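Local coordinates for protein coatomer subunit delta (Saccharomyces cerevisiae, PDB 5FJZ) that serves in the COPI coat, which probably returns dilysine-tagged proteins from Golgi to ER, and through this mu-homology domain binds a tryptophan-based motif of Dsl1, at residues K57-D60 / S61-V64; V167-T171 / E172-C176; E226-D230 / K231-S235. All blocks are in the same frame, centred on the assembly; numbering follows the deposited sequence.

Contact 1 of 3, residues K57-D60 / S61-V64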
# COMPACT_ATOMS: atom_id res chain seq x y z
N LYS A 57 26.45 -20.25 11.03
CA LYS A 57 27.66 -19.97 10.25
C LYS A 57 27.28 -20.07 8.80
O LYS A 57 26.81 -21.10 8.37
CB LYS A 57 28.80 -20.96 10.52
CG LYS A 57 29.68 -20.59 11.70
CD LYS A 57 30.81 -21.61 11.88
CE LYS A 57 31.46 -21.51 13.26
NZ LYS A 57 32.14 -22.79 13.59
N LEU A 58 27.46 -18.99 8.05
CA LEU A 58 27.16 -19.05 6.63
C LEU A 58 28.24 -19.82 5.91
O LEU A 58 29.38 -19.82 6.36
CB LEU A 58 27.07 -17.66 6.09
CG LEU A 58 26.07 -16.66 6.78
CD1 LEU A 58 25.99 -15.35 6.12
CD2 LEU A 58 24.68 -17.23 6.84
N ALA A 59 27.91 -20.37 4.74
CA ALA A 59 28.88 -21.14 3.91
C ALA A 59 30.10 -20.31 3.54
O ALA A 59 30.08 -19.07 3.35
CB ALA A 59 28.26 -21.65 2.63
N ASP A 60 31.24 -20.99 3.58
CA ASP A 60 32.53 -20.32 3.38
C ASP A 60 32.57 -19.71 1.97
O ASP A 60 33.31 -18.74 1.72
CB ASP A 60 33.62 -21.35 3.55
CG ASP A 60 33.93 -21.67 5.01
OD1 ASP A 60 33.97 -20.68 5.81
OD2 ASP A 60 34.18 -22.86 5.35
N SER A 61 31.77 -20.26 1.06
CA SER A 61 31.77 -19.76 -0.36
C SER A 61 31.12 -18.40 -0.53
O SER A 61 31.20 -17.84 -1.61
CB SER A 61 31.08 -20.75 -1.30
OG SER A 61 29.75 -21.06 -0.87
N ILE A 62 30.48 -17.87 0.51
CA ILE A 62 29.76 -16.60 0.36
C ILE A 62 30.69 -15.49 0.59
O ILE A 62 31.42 -15.45 1.62
CB ILE A 62 28.62 -16.47 1.38
CG1 ILE A 62 27.61 -17.54 1.05
CG2 ILE A 62 27.97 -15.08 1.35
CD1 ILE A 62 26.89 -18.05 2.25
N ASP A 63 30.57 -14.48 -0.24
CA ASP A 63 31.29 -13.25 0.05
C ASP A 63 30.40 -12.18 0.75
O ASP A 63 29.72 -11.37 0.10
CB ASP A 63 31.71 -12.70 -1.26
CG ASP A 63 32.57 -11.48 -1.12
OD1 ASP A 63 32.99 -11.05 -0.03
OD2 ASP A 63 32.87 -10.91 -2.21
N VAL A 64 30.62 -12.03 2.04
CA VAL A 64 29.84 -11.05 2.85
C VAL A 64 30.34 -9.58 2.71
O VAL A 64 29.71 -8.66 3.24
CB VAL A 64 29.82 -11.49 4.31
CG1 VAL A 64 29.21 -12.88 4.41
CG2 VAL A 64 31.21 -11.49 4.92
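Leu58 and Ala59 meet Ile62 where the chain leaves strand 54-58 and doubles back. The apolar contact is carried by one methyl: Ile62 CD1 lies 3.9 Å from Leu58 CB and equally 3.9 Å from Ala59 CB. It also sits against the backbone of Ala59, 3.5 Å from Ala59 O. Ile62 CG1 stands anti to its own carbonyl carbon, and a chi2 of 149°, some 30° short of fully staggered, swings CD1 back over the turn. A looser touch follows, Leu58 CD1 to Val64 CG1 at 4.4 Å; Phe82 of helix 79-85 packs on both of these side chains.

The polar part is backbone. Ile62 N donates to Ala59 O over 3.1 Å in a nearly straight bond (166°). Outside the two segments, Lys86 NZ binds the carbonyl oxygens of both Asp60 and Ile62, tying the bend to the residue just before strand 87-88 of the same chain. Asp60 and Ser61 occupy the exposed corner. The backbone bond closes a type I beta turn, Ala59 to Ile62, with the apolar packing lying against it; the turn ends the middle strand of a small antiparallel sheet in the mu-homology domain.

Contact 2 of 3, residues V167-T171 / E172-C176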
# COMPACT_ATOMS: atom_id res chain seq x y z
N VAL A 167 -9.22 -18.71 -25.66
CA VAL A 167 -7.84 -18.82 -26.15
C VAL A 167 -7.61 -20.17 -26.80
O VAL A 167 -7.99 -21.17 -26.25
CB VAL A 167 -6.89 -18.84 -24.91
CG1 VAL A 167 -5.48 -19.17 -25.34
CG2 VAL A 167 -6.95 -17.55 -24.15
N ASP A 168 -6.88 -20.20 -27.92
CA ASP A 168 -6.53 -21.38 -28.66
C ASP A 168 -5.04 -21.56 -28.56
O ASP A 168 -4.27 -20.70 -29.01
CB ASP A 168 -6.97 -21.13 -30.13
CG ASP A 168 -6.77 -22.30 -31.04
OD1 ASP A 168 -6.37 -23.41 -30.62
OD2 ASP A 168 -6.98 -22.09 -32.26
N ILE A 169 -4.67 -22.57 -27.82
CA ILE A 169 -3.27 -23.00 -27.59
C ILE A 169 -2.76 -23.63 -28.87
O ILE A 169 -3.39 -24.56 -29.40
CB ILE A 169 -3.17 -24.05 -26.47
CG1 ILE A 169 -3.76 -23.61 -25.15
CG2 ILE A 169 -1.71 -24.52 -26.26
CD1 ILE A 169 -3.27 -22.25 -24.71
N ASN A 170 -1.69 -23.10 -29.44
CA ASN A 170 -1.14 -23.62 -30.69
C ASN A 170 -0.06 -24.63 -30.36
O ASN A 170 1.13 -24.34 -30.18
CB ASN A 170 -0.75 -22.41 -31.57
CG ASN A 170 -1.98 -21.55 -31.92
OD1 ASN A 170 -3.11 -22.05 -31.99
ND2 ASN A 170 -1.77 -20.25 -32.13
N THR A 171 -0.50 -25.89 -30.25
CA THR A 171 0.33 -26.96 -29.75
C THR A 171 1.51 -27.24 -30.71
O THR A 171 2.53 -27.70 -30.30
CB THR A 171 -0.48 -28.24 -29.50
OG1 THR A 171 -1.06 -28.66 -30.73
CG2 THR A 171 -1.64 -28.00 -28.45
N GLU A 172 1.35 -26.89 -31.99
CA GLU A 172 2.41 -27.17 -32.99
C GLU A 172 3.63 -26.26 -32.81
O GLU A 172 4.69 -26.53 -33.33
CB GLU A 172 1.88 -26.96 -34.41
CG GLU A 172 1.35 -25.52 -34.67
CD GLU A 172 -0.16 -25.37 -34.51
OE1 GLU A 172 -0.59 -25.67 -33.37
OE2 GLU A 172 -0.91 -24.98 -35.47
N SER A 173 3.42 -25.12 -32.16
CA SER A 173 4.52 -24.19 -31.92
C SER A 173 4.79 -23.97 -30.42
O SER A 173 5.29 -22.94 -30.07
CB SER A 173 4.22 -22.85 -32.56
OG SER A 173 3.89 -22.97 -33.87
N SER A 174 4.36 -24.90 -29.57
CA SER A 174 4.62 -24.87 -28.17
C SER A 174 5.45 -26.05 -27.75
O SER A 174 5.32 -27.18 -28.29
CB SER A 174 3.28 -24.83 -27.36
OG SER A 174 2.42 -23.82 -27.79
N THR A 175 6.25 -25.84 -26.72
CA THR A 175 7.02 -26.90 -26.17
C THR A 175 6.17 -27.93 -25.39
O THR A 175 6.41 -29.13 -25.49
CB THR A 175 8.10 -26.31 -25.27
OG1 THR A 175 8.86 -25.40 -26.01
CG2 THR A 175 9.00 -27.42 -24.67
N CYS A 176 5.26 -27.48 -24.54
CA CYS A 176 4.51 -28.39 -23.62
C CYS A 176 3.08 -28.51 -24.24
O CYS A 176 2.29 -27.60 -24.08
CB CYS A 176 4.59 -27.76 -22.21
SG CYS A 176 3.26 -28.01 -21.01
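The carbonyl oxygen of Asn170 takes two hydrogen bonds from the residues that follow it. Ser174 OG donates to Asn170 O over 2.8 Å, and Ser173 N reaches the same Asn170 O at 3.1 Å, with an N-H...O angle of 150°. The two donors come from opposite faces of the carbonyl plane, each about 50° out of it, so that the oxygen is held from both sides. Ser174 OG is placed for this by standing anti to its own carbonyl carbon (chi1 -51°), which turns the hydroxyl back toward the start of the turn. It is also hydrogen-bonded to Ala206 N of strand 202-210, and thus bridges the turn and the sheet beside it.

Between donor and acceptor the chain makes a short 3-10 turn through Thr171 and Glu172, following edge strand 168-169 of a four-stranded antiparallel sheet in the mu-homology domain. A weak bond from Ser174 N to Thr171 O, 3.4 Å long, repeats the three-residue spacing. With an alanine in place of Ser174, Asn170 O would probably keep its bond from Ser173 N but lose the grip on its other face, and the link to Ala206 N would go as well.

Glu172 bends at chi2 and folds its carboxylate back over the turn: Glu172 OE1 comes to 3.2 Å from Asn170 C and 3.7 Å from Asn170 CB. The side chains of Thr171 and Glu172 cross at about a right angle. The side-chain amide of Asn170 has its polar partner elsewhere, ND2 binding Thr208 OG1 on strand 202-210. At the start of the segment, Val167 N is hydrogen-bonded to Asn100 OD1 of the second subunit.

Contact 3 of 3, residues E226-D230 / K231-S235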
# COMPACT_ATOMS: atom_id res chain seq x y z
N GLU A 226 9.99 -21.81 -7.07
CA GLU A 226 10.50 -23.14 -6.68
C GLU A 226 11.15 -23.15 -5.31
O GLU A 226 11.67 -22.14 -4.89
CB GLU A 226 11.52 -23.63 -7.75
CG GLU A 226 12.81 -22.81 -7.81
CD GLU A 226 14.08 -23.64 -8.05
OE1 GLU A 226 13.98 -24.68 -8.74
OE2 GLU A 226 15.18 -23.24 -7.58
N SER A 227 11.10 -24.29 -4.60
CA SER A 227 11.77 -24.41 -3.30
C SER A 227 12.34 -25.81 -3.08
O SER A 227 11.83 -26.80 -3.66
CB SER A 227 10.82 -24.07 -2.18
OG SER A 227 9.69 -24.89 -2.25
N THR A 228 13.37 -25.89 -2.26
CA THR A 228 14.05 -27.17 -1.94
C THR A 228 14.29 -27.23 -0.41
O THR A 228 14.74 -26.27 0.14
CB THR A 228 15.30 -27.43 -2.82
OG1 THR A 228 16.35 -27.98 -2.03
CG2 THR A 228 15.83 -26.18 -3.56
N ARG A 229 13.95 -28.34 0.23
CA ARG A 229 14.33 -28.58 1.61
C ARG A 229 15.52 -29.52 1.63
O ARG A 229 15.39 -30.66 1.18
CB ARG A 229 13.16 -29.17 2.40
CG ARG A 229 13.49 -29.36 3.87
CD ARG A 229 12.20 -29.50 4.63
NE ARG A 229 12.49 -29.61 6.05
CZ ARG A 229 11.70 -29.21 7.03
NH1 ARG A 229 10.50 -28.71 6.77
NH2 ARG A 229 12.10 -29.35 8.27
N ASP A 230 16.67 -29.05 2.12
CA ASP A 230 17.93 -29.81 2.16
C ASP A 230 18.91 -28.96 2.97
O ASP A 230 19.17 -27.82 2.61
CB ASP A 230 18.45 -30.05 0.73
CG ASP A 230 19.85 -30.77 0.66
OD1 ASP A 230 20.60 -30.97 1.65
OD2 ASP A 230 20.23 -31.09 -0.47
N LYS A 231 19.50 -29.53 4.03
CA LYS A 231 20.55 -28.85 4.81
C LYS A 231 21.61 -28.16 4.00
O LYS A 231 22.20 -27.14 4.42
CB LYS A 231 21.30 -29.86 5.71
CG LYS A 231 20.65 -30.12 7.03
CD LYS A 231 21.33 -31.32 7.71
CE LYS A 231 21.80 -31.06 9.12
NZ LYS A 231 23.10 -30.35 9.21
N LEU A 232 21.96 -28.76 2.88
CA LEU A 232 23.08 -28.33 2.05
C LEU A 232 22.61 -27.48 0.84
O LEU A 232 23.42 -27.04 0.03
CB LEU A 232 23.88 -29.58 1.58
CG LEU A 232 24.48 -30.54 2.65
CD1 LEU A 232 25.28 -31.71 2.06
CD2 LEU A 232 25.32 -29.82 3.69
N ALA A 233 21.30 -27.19 0.77
CA ALA A 233 20.72 -26.38 -0.31
C ALA A 233 21.40 -25.04 -0.37
O ALA A 233 21.68 -24.43 0.66
CB ALA A 233 19.20 -26.19 -0.12
N LYS A 234 21.60 -24.58 -1.60
CA LYS A 234 22.10 -23.25 -1.88
C LYS A 234 20.96 -22.50 -2.58
O LYS A 234 20.40 -23.05 -3.55
CB LYS A 234 23.24 -23.33 -2.83
CG LYS A 234 24.60 -23.39 -2.22
CD LYS A 234 25.58 -22.97 -3.30
CE LYS A 234 27.00 -23.32 -2.95
NZ LYS A 234 27.78 -23.47 -4.21
N SER A 235 20.79 -21.22 -2.29
CA SER A 235 19.89 -20.32 -3.02
C SER A 235 20.38 -20.03 -4.43
O SER A 235 21.56 -20.31 -4.78
CB SER A 235 19.75 -18.93 -2.28
OG SER A 235 20.87 -18.07 -2.54
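Asp230 bends its carboxylate forward over Leu232 and forms an Asx turn at the end of strand 220-229, where the chain leaves the large mixed sheet of the mu-homology domain. With CG anti to the backbone N (chi1 176°), the group lies beside the carbonyl end of its own residue, and OD1 faces the next peptides. Leu232 N donates to Asp230 OD1 over 2.9 Å. The bond is almost straight at the hydrogen (168°), yet it arrives from above the carboxylate plane, 57° out of it. Leu232 continues past the same oxygen, its CB 3.6 Å from Asp230 OD1, while its branched end leads away into an exposed position.

A type I beta turn starts at the same Asp230 and runs one residue further, to Ala233. Ala233 N donates to Asp230 O at 2.9 Å. Asp230 therefore holds the turn with both a side-chain and a backbone oxygen, each accepting a different amide.

Ala233 directs its methyl back toward the strand end, against Thr228 and Asp230, whose CB atoms leave the backbone on the same side. Asp230 CB lies 4.0 Å from Ala233 CB, and Thr260 of the neighbouring strand 257-269 also touches both Thr228 and Ala233. Arg229, between Thr228 and Asp230 in sequence, points to the other side, where its guanidinium forms a salt bridge with Asp257 and binds the carbonyl oxygen of Glu11. Lys231 likewise turns from the bend, its chain kinked at chi3 and chi4, and makes a cation-pi contact with Tyr256. The methyl of the buried Ala233 is pressed close to the turn itself: Ala233 CB is 3.2 Å from Asp230 O and 3.9 Å from Thr228 OG1.

Overall arrangement
Contacts 1 and 3 are neighbours, their centres about 15 Å apart, and they touch where Ser61 OG packs on Lys234 CE at 4.1 Å. The chain that leaves contact 3 runs on into strand 241-246, which pairs with strand 54-58, the strand that contact 1 ends. Contact 2 lies on the opposite side of the chain's centre from contact 1, with centres about 44 Å apart and nearest atoms about 32 Å. From contact 3 it is about 33 Å between centres and about 16 Å between nearest atoms. All three turns belong to the mu-homology domain; contact 1 alone falls within the part of the sequence known to interact with Dsl1.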